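Local structure of TqaL (Neurospora crassa, 7EEH) at residues F83-E94 with P297-F308; I140-R149 with L244-K252. The protein belongs to the 2OG-Fe dioxygenase family of the cupin clan and holds an iron ion in a double-stranded beta-helix fold. The protein carries 1 engineered substitution. All blocks are in the same frame, centred on the assembly; numbering follows the deposited sequence.

Contact 1 of 2, residues F83-E94 with P297-F308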
loop_
_atom_site.group_PDB
_atom_site.type_symbol
_atom_site.label_atom_id
_atom_site.label_comp_id
_atom_site.label_asym_id
_atom_site.label_seq_id
_atom_site.Cartn_x
_atom_site.Cartn_y
_atom_site.Cartn_z
ATOM N N PHE B 83 -25.367 13.552 -10.358
ATOM C CA PHE B 83 -24.885 12.255 -9.900
ATOM C C PHE B 83 -26.051 11.276 -10.031
ATOM O O PHE B 83 -27.032 11.372 -9.291
ATOM C CB PHE B 83 -24.379 12.342 -8.464
ATOM C CG PHE B 83 -23.047 13.042 -8.312
ATOM C CD1 PHE B 83 -21.881 12.457 -8.768
ATOM C CD2 PHE B 83 -22.966 14.272 -7.678
ATOM C CE1 PHE B 83 -20.656 13.089 -8.598
ATOM C CE2 PHE B 83 -21.752 14.912 -7.509
ATOM C CZ PHE B 83 -20.594 14.320 -7.974
ATOM N N ASP B 84 -25.971 10.369 -11.000
ATOM C CA ASP B 84 -27.045 9.429 -11.308
ATOM C C ASP B 84 -26.635 8.058 -10.784
ATOM O O ASP B 84 -25.749 7.407 -11.353
ATOM C CB ASP B 84 -27.307 9.388 -12.815
ATOM C CG ASP B 84 -28.572 8.623 -13.172
ATOM O OD1 ASP B 84 -28.946 7.704 -12.418
ATOM O OD2 ASP B 84 -29.195 8.953 -14.206
ATOM N N PHE B 85 -27.275 7.615 -9.716
ATOM C CA PHE B 85 -26.879 6.359 -9.098
ATOM C C PHE B 85 -27.664 5.164 -9.621
ATOM O O PHE B 85 -27.471 4.052 -9.125
ATOM C CB PHE B 85 -26.977 6.478 -7.581
ATOM C CG PHE B 85 -25.802 7.187 -6.983
ATOM C CD1 PHE B 85 -24.561 6.570 -6.945
ATOM C CD2 PHE B 85 -25.914 8.484 -6.525
ATOM C CE1 PHE B 85 -23.465 7.225 -6.422
ATOM C CE2 PHE B 85 -24.815 9.149 -6.007
ATOM C CZ PHE B 85 -23.595 8.517 -5.952
ATOM N N SER B 86 -28.518 5.363 -10.626
ATOM C CA SER B 86 -29.070 4.256 -11.395
ATOM C C SER B 86 -28.164 3.900 -12.564
ATOM O O SER B 86 -27.839 2.732 -12.770
ATOM C CB SER B 86 -30.467 4.600 -11.914
ATOM O OG SER B 86 -31.291 5.034 -10.859
ATOM N N THR B 87 -27.752 4.901 -13.333
ATOM C CA THR B 87 -26.757 4.693 -14.374
ATOM C C THR B 87 -25.339 4.661 -13.824
ATOM O O THR B 87 -24.415 4.344 -14.577
ATOM C CB THR B 87 -26.870 5.783 -15.443
ATOM O OG1 THR B 87 -26.469 7.040 -14.885
ATOM C CG2 THR B 87 -28.311 5.895 -15.948
ATOM N N ARG B 88 -25.156 4.965 -12.541
ATOM C CA ARG B 88 -23.843 5.003 -11.900
ATOM C C ARG B 88 -22.852 5.837 -12.713
ATOM O O ARG B 88 -21.755 5.393 -13.065
ATOM C CB ARG B 88 -23.320 3.590 -11.655
ATOM C CG ARG B 88 -23.848 2.994 -10.367
ATOM C CD ARG B 88 -23.884 1.481 -10.423
ATOM N NE ARG B 88 -22.571 0.884 -10.183
ATOM C CZ ARG B 88 -22.111 0.538 -8.982
ATOM N NH1 ARG B 88 -22.849 0.735 -7.894
ATOM N NH2 ARG B 88 -20.907 -0.008 -8.870
ATOM N N SER B 89 -23.256 7.072 -13.003
ATOM C CA SER B 89 -22.447 7.993 -13.785
ATOM C C SER B 89 -22.764 9.415 -13.344
ATOM O O SER B 89 -23.667 9.651 -12.541
ATOM C CB SER B 89 -22.710 7.813 -15.281
ATOM O OG SER B 89 -24.090 7.991 -15.568
ATOM N N VAL B 90 -22.004 10.369 -13.864
ATOM C CA VAL B 90 -22.288 11.780 -13.650
ATOM C C VAL B 90 -22.317 12.447 -15.019
ATOM O O VAL B 90 -21.510 12.112 -15.892
ATOM C CB VAL B 90 -21.257 12.437 -12.704
ATOM C CG1 VAL B 90 -19.867 12.215 -13.207
ATOM C CG2 VAL B 90 -21.528 13.923 -12.550
ATOM N N ARG B 91 -23.276 13.351 -15.224
ATOM C CA ARG B 91 -23.517 13.925 -16.540
ATOM C C ARG B 91 -23.784 15.417 -16.417
ATOM O O ARG B 91 -24.265 15.895 -15.387
ATOM C CB ARG B 91 -24.699 13.237 -17.256
ATOM C CG ARG B 91 -26.085 13.755 -16.866
ATOM C CD ARG B 91 -27.203 12.997 -17.606
ATOM N NE ARG B 91 -26.977 11.561 -17.531
ATOM C CZ ARG B 91 -27.577 10.759 -16.659
ATOM N NH1 ARG B 91 -28.474 11.241 -15.810
ATOM N NH2 ARG B 91 -27.279 9.468 -16.645
ATOM N N ARG B 92 -23.469 16.149 -17.482
ATOM C CA ARG B 92 -23.779 17.569 -17.544
ATOM C C ARG B 92 -25.252 17.746 -17.872
ATOM O O ARG B 92 -25.762 17.121 -18.806
ATOM C CB ARG B 92 -22.914 18.254 -18.605
ATOM C CG ARG B 92 -23.195 19.736 -18.797
ATOM C CD ARG B 92 -22.711 20.528 -17.607
ATOM N NE ARG B 92 -22.896 21.961 -17.777
ATOM C CZ ARG B 92 -22.024 22.751 -18.396
ATOM N NH1 ARG B 92 -20.902 22.248 -18.888
ATOM N NH2 ARG B 92 -22.266 24.047 -18.512
ATOM N N LEU B 93 -25.933 18.598 -17.116
ATOM C CA LEU B 93 -27.332 18.921 -17.354
ATOM C C LEU B 93 -27.456 20.249 -18.093
ATOM O O LEU B 93 -26.551 21.079 -18.074
ATOM C CB LEU B 93 -28.105 19.011 -16.042
ATOM C CG LEU B 93 -28.074 17.796 -15.128
ATOM C CD1 LEU B 93 -28.806 18.133 -13.847
ATOM C CD2 LEU B 93 -28.722 16.623 -15.823
ATOM N N GLU B 94 -28.611 20.443 -18.726
ATOM C CA GLU B 94 -28.898 21.675 -19.445
ATOM C C GLU B 94 -28.959 22.856 -18.484
ATOM O O GLU B 94 -29.199 22.703 -17.279
ATOM C CB GLU B 94 -30.235 21.562 -20.181
ATOM C CG GLU B 94 -31.412 21.437 -19.225
ATOM C CD GLU B 94 -32.756 21.619 -19.907
ATOM O OE1 GLU B 94 -32.770 21.839 -21.132
ATOM O OE2 GLU B 94 -33.792 21.536 -19.212
ATOM N N PRO B 297 -30.265 16.350 -20.030
ATOM C CA PRO B 297 -28.836 16.547 -20.268
ATOM C C PRO B 297 -28.601 17.727 -21.199
ATOM O O PRO B 297 -29.497 18.187 -21.917
ATOM C CB PRO B 297 -28.389 15.227 -20.903
ATOM C CG PRO B 297 -29.642 14.602 -21.412
ATOM C CD PRO B 297 -30.744 15.050 -20.519
ATOM N N HIS B 298 -27.377 18.242 -21.153
ATOM C CA HIS B 298 -27.042 19.420 -21.938
ATOM C C HIS B 298 -26.913 19.022 -23.398
ATOM O O HIS B 298 -26.215 18.060 -23.729
ATOM C CB HIS B 298 -25.743 20.046 -21.432
ATOM C CG HIS B 298 -25.592 21.496 -21.769
ATOM N ND1 HIS B 298 -25.506 21.954 -23.067
ATOM C CD2 HIS B 298 -25.483 22.588 -20.976
ATOM C CE1 HIS B 298 -25.363 23.268 -23.058
ATOM N NE2 HIS B 298 -25.347 23.676 -21.801
ATOM N N GLU B 299 -27.600 19.753 -24.273
ATOM C CA GLU B 299 -27.634 19.361 -25.679
ATOM C C GLU B 299 -26.363 19.772 -26.409
ATOM O O GLU B 299 -25.880 19.041 -27.280
ATOM C CB GLU B 299 -28.867 19.962 -26.361
ATOM C CG GLU B 299 -30.141 19.166 -26.139
ATOM C CD GLU B 299 -30.648 18.519 -27.410
ATOM O OE1 GLU B 299 -30.220 18.952 -28.500
ATOM O OE2 GLU B 299 -31.472 17.580 -27.323
ATOM N N GLU B 300 -25.794 20.927 -26.074
ATOM C CA GLU B 300 -24.646 21.412 -26.822
ATOM C C GLU B 300 -23.315 21.196 -26.107
ATOM O O GLU B 300 -22.274 21.160 -26.772
ATOM C CB GLU B 300 -24.833 22.900 -27.161
ATOM C CG GLU B 300 -23.719 23.480 -28.024
ATOM C CD GLU B 300 -23.230 24.836 -27.530
ATOM O OE1 GLU B 300 -23.957 25.842 -27.712
ATOM O OE2 GLU B 300 -22.106 24.902 -26.977
ATOM N N LEU B 301 -23.310 21.014 -24.787
ATOM C CA LEU B 301 -22.088 20.733 -24.030
ATOM C C LEU B 301 -22.221 19.402 -23.289
ATOM O O LEU B 301 -22.049 19.334 -22.065
ATOM C CB LEU B 301 -21.788 21.867 -23.056
ATOM C CG LEU B 301 -21.420 23.220 -23.669
ATOM C CD1 LEU B 301 -21.568 24.350 -22.646
ATOM C CD2 LEU B 301 -20.015 23.173 -24.222
ATOM N N PRO B 302 -22.510 18.318 -24.005
ATOM C CA PRO B 302 -22.776 17.052 -23.326
ATOM C C PRO B 302 -21.528 16.537 -22.634
ATOM O O PRO B 302 -20.403 16.852 -23.020
ATOM C CB PRO B 302 -23.206 16.128 -24.468
ATOM C CG PRO B 302 -22.408 16.642 -25.627
ATOM C CD PRO B 302 -22.410 18.136 -25.467
HETATM N N MSE B 303 -21.749 15.748 -21.587
HETATM C CA MSE B 303 -20.666 15.160 -20.816
HETATM C C MSE B 303 -21.231 14.070 -19.918
HETATM O O MSE B 303 -22.245 14.266 -19.249
HETATM C CB MSE B 303 -19.942 16.240 -20.008
HETATM C CG MSE B 303 -18.669 15.774 -19.346
HETATM SE SE MSE B 303 -18.966 15.199 -17.498
HETATM C CE MSE B 303 -17.776 16.334 -16.732
ATOM N N GLU B 304 -20.603 12.896 -19.931
ATOM C CA GLU B 304 -21.024 11.828 -19.038
ATOM C C GLU B 304 -19.852 10.889 -18.818
ATOM O O GLU B 304 -19.229 10.447 -19.785
ATOM C CB GLU B 304 -22.226 11.064 -19.603
ATOM C CG GLU B 304 -22.687 9.923 -18.709
ATOM C CD GLU B 304 -24.178 9.660 -18.795
ATOM O OE1 GLU B 304 -24.911 10.471 -19.400
ATOM O OE2 GLU B 304 -24.621 8.642 -18.232
ATOM N N VAL B 305 -19.534 10.614 -17.556
ATOM C CA VAL B 305 -18.448 9.696 -17.222
ATOM C C VAL B 305 -18.960 8.728 -16.167
ATOM O O VAL B 305 -19.799 9.102 -15.339
ATOM C CB VAL B 305 -17.185 10.429 -16.726
ATOM C CG1 VAL B 305 -16.662 11.391 -17.784
ATOM C CG2 VAL B 305 -17.438 11.151 -15.421
ATOM N N PRO B 306 -18.493 7.483 -16.162
ATOM C CA PRO B 306 -18.915 6.543 -15.119
ATOM C C PRO B 306 -18.354 6.931 -13.760
ATOM O O PRO B 306 -17.265 7.492 -13.656
ATOM C CB PRO B 306 -18.339 5.204 -15.593
ATOM C CG PRO B 306 -17.231 5.568 -16.532
ATOM C CD PRO B 306 -17.655 6.841 -17.190
ATOM N N LEU B 307 -19.130 6.639 -12.712
ATOM C CA LEU B 307 -18.630 6.787 -11.347
ATOM C C LEU B 307 -17.787 5.596 -10.936
ATOM O O LEU B 307 -16.868 5.741 -10.123
ATOM C CB LEU B 307 -19.784 6.936 -10.356
ATOM C CG LEU B 307 -20.553 8.247 -10.379
ATOM C CD1 LEU B 307 -21.828 8.111 -9.569
ATOM C CD2 LEU B 307 -19.678 9.353 -9.834
ATOM N N PHE B 308 -18.099 4.421 -11.476
ATOM C CA PHE B 308 -17.411 3.178 -11.167
ATOM C C PHE B 308 -17.081 2.485 -12.478
ATOM O O PHE B 308 -17.951 2.327 -13.338
ATOM C CB PHE B 308 -18.265 2.271 -10.273
ATOM C CG PHE B 308 -18.821 2.963 -9.042
ATOM C CD1 PHE B 308 -20.050 3.614 -9.085
ATOM C CD2 PHE B 308 -18.122 2.948 -7.838
ATOM C CE1 PHE B 308 -20.573 4.236 -7.944
ATOM C CE2 PHE B 308 -18.634 3.568 -6.698
ATOM C CZ PHE B 308 -19.857 4.216 -6.753
HETATM O O HOH W 1 -24.625 15.522 -20.777
#

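Contact 2 of 2, residues I140-R149 with L244-K252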
loop_
_atom_site.group_PDB
_atom_site.type_symbol
_atom_site.label_atom_id
_atom_site.label_comp_id
_atom_site.label_asym_id
_atom_site.label_seq_id
_atom_site.Cartn_x
_atom_site.Cartn_y
_atom_site.Cartn_z
ATOM N N ILE B 140 -17.477 9.406 -2.131
ATOM C CA ILE B 140 -17.505 9.670 -0.694
ATOM C C ILE B 140 -18.942 9.868 -0.208
ATOM O O ILE B 140 -19.383 9.234 0.756
ATOM C CB ILE B 140 -16.627 10.888 -0.362
ATOM C CG1 ILE B 140 -15.157 10.543 -0.577
ATOM C CG2 ILE B 140 -16.869 11.352 1.072
ATOM C CD1 ILE B 140 -14.240 11.696 -0.326
ATOM N N CYS B 141 -19.698 10.738 -0.879
ATOM C CA CYS B 141 -21.010 11.117 -0.360
ATOM C C CYS B 141 -22.033 9.996 -0.504
ATOM O O CYS B 141 -22.998 9.944 0.264
ATOM C CB CYS B 141 -21.507 12.371 -1.074
ATOM S SG CYS B 141 -20.449 13.783 -0.737
ATOM N N HIS B 142 -21.840 9.110 -1.481
ATOM C CA HIS B 142 -22.730 7.977 -1.714
ATOM C C HIS B 142 -22.923 7.162 -0.445
ATOM O O HIS B 142 -21.953 6.709 0.164
ATOM C CB HIS B 142 -22.141 7.097 -2.819
ATOM C CG HIS B 142 -22.991 5.924 -3.193
ATOM N ND1 HIS B 142 -22.456 4.710 -3.574
ATOM C CD2 HIS B 142 -24.336 5.781 -3.259
ATOM C CE1 HIS B 142 -23.436 3.869 -3.851
ATOM N NE2 HIS B 142 -24.586 4.493 -3.666
ATOM N N GLY B 143 -24.180 6.975 -0.050
ATOM C CA GLY B 143 -24.522 6.160 1.097
ATOM C C GLY B 143 -24.369 6.818 2.450
ATOM O O GLY B 143 -24.708 6.192 3.458
ATOM N N VAL B 144 -23.878 8.052 2.522
ATOM C CA VAL B 144 -23.669 8.694 3.815
ATOM C C VAL B 144 -24.988 9.269 4.311
ATOM O O VAL B 144 -25.552 10.176 3.692
ATOM C CB VAL B 144 -22.594 9.785 3.733
ATOM C CG1 VAL B 144 -22.495 10.499 5.075
ATOM C CG2 VAL B 144 -21.254 9.184 3.355
ATOM N N GLN B 145 -25.477 8.750 5.439
ATOM C CA GLN B 145 -26.731 9.237 6.012
ATOM C C GLN B 145 -26.535 10.610 6.646
ATOM O O GLN B 145 -25.610 10.814 7.442
ATOM C CB GLN B 145 -27.252 8.244 7.059
ATOM C CG GLN B 145 -27.724 6.918 6.467
ATOM C CD GLN B 145 -28.603 6.122 7.431
ATOM O OE1 GLN B 145 -28.623 6.384 8.635
ATOM N NE2 GLN B 145 -29.339 5.154 6.900
ATOM N N THR B 146 -27.408 11.557 6.293
ATOM C CA THR B 146 -27.335 12.922 6.801
ATOM C C THR B 146 -28.727 13.393 7.210
ATOM O O THR B 146 -29.730 12.720 6.964
ATOM C CB THR B 146 -26.774 13.900 5.755
ATOM O OG1 THR B 146 -27.601 13.851 4.594
ATOM C CG2 THR B 146 -25.350 13.552 5.378
ATOM N N THR B 147 -28.774 14.590 7.799
ATOM C CA THR B 147 -30.030 15.279 8.078
ATOM C C THR B 147 -30.780 15.599 6.786
ATOM O O THR B 147 -30.208 16.152 5.845
ATOM C CB THR B 147 -29.747 16.572 8.837
ATOM O OG1 THR B 147 -28.942 16.280 9.980
ATOM C CG2 THR B 147 -31.048 17.239 9.286
ATOM N N HIS B 148 -32.067 15.269 6.740
ATOM C CA HIS B 148 -32.862 15.472 5.533
ATOM C C HIS B 148 -33.528 16.848 5.541
ATOM O O HIS B 148 -34.324 17.149 6.435
ATOM C CB HIS B 148 -33.896 14.365 5.399
ATOM C CG HIS B 148 -33.315 13.072 4.929
ATOM N ND1 HIS B 148 -34.087 12.007 4.524
ATOM C CD2 HIS B 148 -32.027 12.678 4.790
ATOM C CE1 HIS B 148 -33.300 11.011 4.157
ATOM N NE2 HIS B 148 -32.045 11.392 4.310
ATOM N N ARG B 149 -33.201 17.681 4.547
ATOM C CA ARG B 149 -33.901 18.959 4.392
ATOM C C ARG B 149 -35.335 18.685 3.961
ATOM O O ARG B 149 -35.547 17.934 3.003
ATOM C CB ARG B 149 -33.221 19.855 3.352
ATOM C CG ARG B 149 -31.856 20.385 3.744
ATOM C CD ARG B 149 -31.397 21.513 2.825
ATOM N NE ARG B 149 -30.020 21.905 3.111
ATOM C CZ ARG B 149 -29.676 22.688 4.120
ATOM N NH1 ARG B 149 -30.614 23.176 4.919
ATOM N NH2 ARG B 149 -28.403 22.981 4.333
ATOM N N LEU B 244 -11.749 20.868 0.837
ATOM C CA LEU B 244 -12.623 20.770 2.003
ATOM C C LEU B 244 -13.967 20.214 1.559
ATOM O O LEU B 244 -14.551 20.718 0.595
ATOM C CB LEU B 244 -12.825 22.146 2.646
ATOM C CG LEU B 244 -13.875 22.178 3.753
ATOM C CD1 LEU B 244 -13.367 21.428 4.986
ATOM C CD2 LEU B 244 -14.288 23.620 4.091
ATOM N N LEU B 245 -14.456 19.187 2.252
ATOM C CA LEU B 245 -15.789 18.643 2.027
ATOM C C LEU B 245 -16.550 18.672 3.351
ATOM O O LEU B 245 -16.007 18.277 4.382
ATOM C CB LEU B 245 -15.696 17.208 1.489
ATOM C CG LEU B 245 -16.974 16.385 1.300
ATOM C CD1 LEU B 245 -17.792 16.964 0.163
ATOM C CD2 LEU B 245 -16.592 14.950 0.985
ATOM N N LEU B 246 -17.798 19.140 3.338
ATOM C CA LEU B 246 -18.550 19.285 4.583
ATOM C C LEU B 246 -20.012 18.919 4.371
ATOM O O LEU B 246 -20.571 19.135 3.295
ATOM C CB LEU B 246 -18.449 20.708 5.155
ATOM C CG LEU B 246 -18.916 21.918 4.336
ATOM C CD1 LEU B 246 -20.415 22.177 4.487
ATOM C CD2 LEU B 246 -18.130 23.143 4.764
ATOM N N VAL B 247 -20.626 18.370 5.419
ATOM C CA VAL B 247 -22.059 18.079 5.419
ATOM C C VAL B 247 -22.781 19.392 5.699
ATOM O O VAL B 247 -22.675 19.944 6.794
ATOM C CB VAL B 247 -22.421 17.010 6.453
ATOM C CG1 VAL B 247 -23.965 16.797 6.509
ATOM C CG2 VAL B 247 -21.691 15.710 6.132
ATOM N N ASP B 248 -23.491 19.913 4.695
ATOM C CA ASP B 248 -23.952 21.300 4.754
ATOM C C ASP B 248 -25.136 21.481 5.697
ATOM O O ASP B 248 -25.400 22.605 6.144
ATOM C CB ASP B 248 -24.327 21.778 3.347
ATOM C CG ASP B 248 -24.733 23.252 3.311
ATOM O OD1 ASP B 248 -23.941 24.109 3.756
ATOM O OD2 ASP B 248 -25.851 23.542 2.839
ATOM N N THR B 249 -25.847 20.397 6.004
ATOM C CA THR B 249 -26.996 20.420 6.894
ATOM C C THR B 249 -26.620 20.284 8.363
ATOM O O THR B 249 -27.474 20.503 9.227
ATOM C CB THR B 249 -27.961 19.293 6.524
ATOM O OG1 THR B 249 -27.220 18.077 6.384
ATOM C CG2 THR B 249 -28.660 19.589 5.208
ATOM N N GLU B 250 -25.379 19.936 8.675
ATOM C CA GLU B 250 -24.996 19.697 10.061
ATOM C C GLU B 250 -23.873 20.601 10.532
ATOM O O GLU B 250 -23.466 20.500 11.694
ATOM C CB GLU B 250 -24.604 18.224 10.259
ATOM C CG GLU B 250 -25.714 17.280 9.858
ATOM C CD GLU B 250 -25.249 15.852 9.753
ATOM O OE1 GLU B 250 -24.229 15.523 10.397
ATOM O OE2 GLU B 250 -25.889 15.081 9.004
ATOM N N ASN B 251 -23.368 21.476 9.661
ATOM C CA ASN B 251 -22.349 22.474 9.961
ATOM C C ASN B 251 -22.812 23.808 9.412
ATOM O O ASN B 251 -23.593 23.857 8.462
ATOM C CB ASN B 251 -20.996 22.193 9.298
ATOM C CG ASN B 251 -20.424 20.860 9.665
ATOM O OD1 ASN B 251 -19.754 20.733 10.685
ATOM N ND2 ASN B 251 -20.657 19.853 8.819
ATOM N N LYS B 252 -22.438 24.881 10.090
ATOM C CA LYS B 252 -22.501 26.205 9.500
ATOM C C LYS B 252 -21.069 26.561 9.162
ATOM O O LYS B 252 -20.134 25.960 9.706
ATOM C CB LYS B 252 -23.127 27.252 10.442
ATOM C CG LYS B 252 -24.626 27.162 10.610
ATOM C CD LYS B 252 -25.199 28.086 11.682
ATOM C CE LYS B 252 -26.694 27.804 11.915
ATOM N NZ LYS B 252 -27.275 28.541 13.087
HETATM O O HOH W 2 -28.028 16.418 4.167
#

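Contact 1 of 2, residues F83-E94 with P297-F308
V90 and V305 form a hydrogen-bonded antiparallel pair (V90 N to V305 O 2.9 Å) at the outer edge of the main sheet, where strand 304-306 pairs with the second strand, 89-92, of a beta hairpin whose turn carries a G1 bulge (R88 and S89 against D84). On their shared face the two beta-branched side chains press flank to flank, V90 CG1 only 3.5 Å from V305 CG2, tight for methyls. L307 continues beside V90, and its branched tip fills a hollow between two phenylalanines: CD1 lies 3.7 Å from F85 CE1, while CD2 comes up to the edge of the F83 ring. At the turn itself, the guanidinium of R88 lies flat on F308, planes 22° apart, an off-centre cation-pi stack that suits the partly exposed F308 beside the exposed R88. At the other end, R92 CG tucks against H298 CB, and its guanidinium passes on to Q125. The other face of the strand pair, carrying R91 and E304, is polar here. R91, bent at chi3 (47°), turns NE and NH2 side-on to the E304 carboxylate and its end nitrogens to D84, joining two acids. E304 OE2 also takes S89 OG, 2.8 Å away, from the same side as R91 NH2.

Contact 2 of 2, residues I140-R149 with L244-K252
Near the iron site of the double-stranded beta-helix, the turn after strand 243-247 meets the loop that leaves helix 128-141, and R149 reaches across to D248 and T249. Extended from CG to NE, the arginine carries its guanidinium far enough for T249 CG2 to lie over one face, offset from the centre and 3.4 Å from R149 CZ. T249 suits this place by offering a methyl to the flat cation while OG1 donates to a water shared with T146 OG1 and T147 O. At the guanidinium edge, NH2 makes a salt bridge to D248 OD2 (3.0 Å) whose hydrogen bond is weak, bent to 131°; R149 NE bonds the carbonyl O of V188. D248 also accepts from the backbone of V188 and of D186, an iron ligand, and so belongs to the second shell of the metal. E250 OE2 receives the backbone N of T147 (3.2 Å) on its anti side, and OE1 pairs with R32. I140 CG2 lies 3.6 Å from L245 CD2 in a buried apolar seam, and at its edge the methyl T146 CG2 meets V247 CG1 (3.7 Å). That seam is bordered by Y28 of helix 12-31, I34 of strand 33-36 and H190 of strand 190-199.

Following the chain from the N terminus, residues 83-94 come first, as the end of strand 74-84, the hairpin turn and strand 89-92. The chain then passes helix 128-141 to residues 140-149, runs through strands 158-170 and 190-199 of the main sheet and 209-213 and 231-236 of the smaller one, and returns at 244-252, so contact 2 closes a loop of 94 intervening residues. Only near the C terminus does 297-308 close the much longer loop of contact 1, which encloses the loop of contact 2. Contact 1 adds the main sheet's last strand, 304-306; contact 2 joins strand 243-247, near the other edge, to helix 128-141. Their centres are 22 Å apart, yet the H142 ring stacks on F85.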